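Side-chain contact in Ddb_g0293866 (Dictyostelium discoideum, PDB 5LW6), which probably binds ADP-ribose or poly-ADP-ribose through this macrodomain, one piece of a longer protein that may act in sensing DNA damage: residues T157-Q162 with P224-A229. Residues are numbered along the deposited sequence; the frame is centred on the assembly and turned at random.
Sequences TPQNKQ and PNKPDA
Lys226 and Gln159 reach for each other from opposite directions, and the ammonium NZ of the lysine gives a hydrogen bond to the amide oxygen OE1 of the glutamine at 3.2 Å. NZ comes in at the side of the C=O bond, on the NE2 side: the C=O...NZ angle is 103° and the nitrogen is tilted 20° from the carbonyl plane, so the bond is poorly aligned with the oxygen. NZ therefore also lies 3.4 Å from Gln159 NE2, a second donor with which it cannot bond. Lysine suits this place because its chain, bent once at chi2 and then extended to NZ, carries a charge across from a loop that otherwise stays clear of 157-162. Gln159 folds back at chi2 (72°), which brings its amide up beside the ring of Pro158, whose CG approaches Lys226 NZ to 4.3 Å in a marginal contact. With an alanine here instead of Gln159 the amide is gone, and the Lys226 ammonium would probably lose this acceptor and be freer to swing, breaking the one hydrogen bond between the segments.

The glutamine stands on a turn held chiefly by the bond from Thr157 N to Asn160 OD1 at 2.7 Å and by the backbone bond from Asn160 N to Thr157 O; Thr157 OG1 accepts only weak bonds from the backbone N of Gln159 and Asn160. Pro158, which has no N-H to offer, restricts phi at the start of the turn. Gln159 O is hydrogen-bonded to Ser133 OG, and its side chain rests on Thr65, whereas the Lys226 side chain touches Asn221.

With only 86 Å² buried, this is a slight surface contact between two connections of the macrodomain's alpha/beta fold: the turn leading into helix 161-167, and the loop joining strand 213-217 to helix 237-253.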
loop_
_atom_site.group_PDB
_atom_site.type_symbol
_atom_site.label_atom_id
_atom_site.label_comp_id
_atom_site.label_asym_id
_atom_site.label_seq_id
_atom_site.Cartn_x
_atom_site.Cartn_y
_atom_site.Cartn_z
ATOM N N THR A 157 8.774 11.764 -1.494
ATOM C CA THR A 157 9.509 11.738 -0.239
ATOM C C THR A 157 10.870 11.105 -0.482
ATOM O O THR A 157 11.028 10.473 -1.527
ATOM C CB THR A 157 8.794 10.911 0.865
ATOM O OG1 THR A 157 9.062 9.536 0.679
ATOM C CG2 THR A 157 7.314 11.082 0.859
ATOM N N PRO A 158 11.825 11.226 0.475
ATOM C CA PRO A 158 13.096 10.566 0.240
ATOM C C PRO A 158 12.962 9.037 0.139
ATOM O O PRO A 158 13.798 8.364 -0.510
ATOM C CB PRO A 158 13.921 10.963 1.460
ATOM C CG PRO A 158 13.311 12.207 1.929
ATOM C CD PRO A 158 11.846 11.999 1.743
ATOM N N GLN A 159 11.928 8.484 0.778
ATOM C CA GLN A 159 11.697 7.035 0.741
ATOM C C GLN A 159 11.061 6.493 -0.529
ATOM O O GLN A 159 11.039 5.259 -0.725
ATOM C CB GLN A 159 10.827 6.643 1.925
ATOM C CG GLN A 159 11.608 6.643 3.235
ATOM C CD GLN A 159 11.974 8.031 3.742
ATOM O OE1 GLN A 159 11.171 8.961 3.768
ATOM N NE2 GLN A 159 13.196 8.167 4.143
ATOM N N ASN A 160 10.474 7.364 -1.331
ATOM C CA ASN A 160 9.918 6.936 -2.645
ATOM C C ASN A 160 10.480 7.736 -3.794
ATOM O O ASN A 160 9.928 7.793 -4.859
ATOM C CB ASN A 160 8.391 6.900 -2.623
ATOM C CG ASN A 160 7.763 8.240 -2.381
ATOM O OD1 ASN A 160 8.404 9.285 -2.526
ATOM N ND2 ASN A 160 6.493 8.225 -2.056
ATOM N N LYS A 161 11.665 8.270 -3.583
ATOM C CA LYS A 161 12.389 8.970 -4.633
ATOM C C LYS A 161 12.511 8.174 -5.900
ATOM O O LYS A 161 12.286 8.673 -6.990
ATOM C CB LYS A 161 13.790 9.319 -4.051
ATOM C CG LYS A 161 14.748 10.003 -5.025
ATOM C CD LYS A 161 16.055 10.284 -4.280
ATOM C CE LYS A 161 16.991 11.260 -5.038
ATOM N NZ LYS A 161 17.270 10.793 -6.404
ATOM N N GLN A 162 12.812 6.895 -5.766
ATOM C CA GLN A 162 13.107 6.049 -6.982
ATOM C C GLN A 162 11.879 5.850 -7.820
ATOM O O GLN A 162 11.910 6.016 -9.015
ATOM C CB GLN A 162 13.700 4.718 -6.573
ATOM C CG GLN A 162 13.952 3.738 -7.666
ATOM C CD GLN A 162 14.979 4.248 -8.670
ATOM O OE1 GLN A 162 16.047 4.756 -8.312
ATOM N NE2 GLN A 162 14.621 4.177 -9.931
ATOM N N PRO A 224 9.346 11.240 15.037
ATOM C CA PRO A 224 9.494 12.686 15.243
ATOM C C PRO A 224 10.168 13.449 14.075
ATOM O O PRO A 224 9.862 14.625 13.865
ATOM C CB PRO A 224 10.385 12.737 16.496
ATOM C CG PRO A 224 10.063 11.472 17.238
ATOM C CD PRO A 224 9.998 10.479 16.130
ATOM N N ASN A 225 11.043 12.802 13.309
ATOM C CA ASN A 225 11.772 13.482 12.224
ATOM C C ASN A 225 11.008 13.589 10.943
ATOM O O ASN A 225 11.490 14.217 10.001
ATOM C CB ASN A 225 13.091 12.768 11.897
ATOM C CG ASN A 225 13.989 12.597 13.108
ATOM O OD1 ASN A 225 14.612 11.535 13.291
ATOM N ND2 ASN A 225 14.046 13.617 13.945
ATOM N N LYS A 226 9.837 12.957 10.876
ATOM C CA LYS A 226 8.988 13.007 9.676
ATOM C C LYS A 226 7.697 13.797 10.005
ATOM O O LYS A 226 7.378 13.935 11.207
ATOM C CB LYS A 226 8.700 11.547 9.231
ATOM C CG LYS A 226 9.964 10.755 8.852
ATOM C CD LYS A 226 10.639 11.295 7.578
ATOM C CE LYS A 226 11.985 10.607 7.292
ATOM N NZ LYS A 226 12.457 10.924 5.910
ATOM N N PRO A 227 6.949 14.311 8.964
ATOM C CA PRO A 227 5.684 15.063 9.218
ATOM C C PRO A 227 4.626 14.327 10.050
ATOM O O PRO A 227 4.471 13.103 9.910
ATOM C CB PRO A 227 5.102 15.287 7.807
ATOM C CG PRO A 227 6.311 15.359 6.941
ATOM C CD PRO A 227 7.241 14.289 7.507
ATOM N N ASP A 228 3.882 15.097 10.850
ATOM C CA ASP A 228 2.628 14.651 11.465
ATOM C C ASP A 228 2.837 13.404 12.332
ATOM O O ASP A 228 2.024 12.446 12.321
ATOM C CB ASP A 228 1.610 14.334 10.377
ATOM C CG ASP A 228 0.998 15.563 9.718
ATOM O OD1 ASP A 228 1.186 16.699 10.193
ATOM O OD2 ASP A 228 0.268 15.371 8.715
ATOM N N ALA A 229 3.898 13.436 13.123
ATOM C CA ALA A 229 4.193 12.342 14.035
ATOM C C ALA A 229 3.152 12.253 15.153
ATOM O O ALA A 229 2.703 13.282 15.685
ATOM C CB ALA A 229 5.589 12.494 14.578
#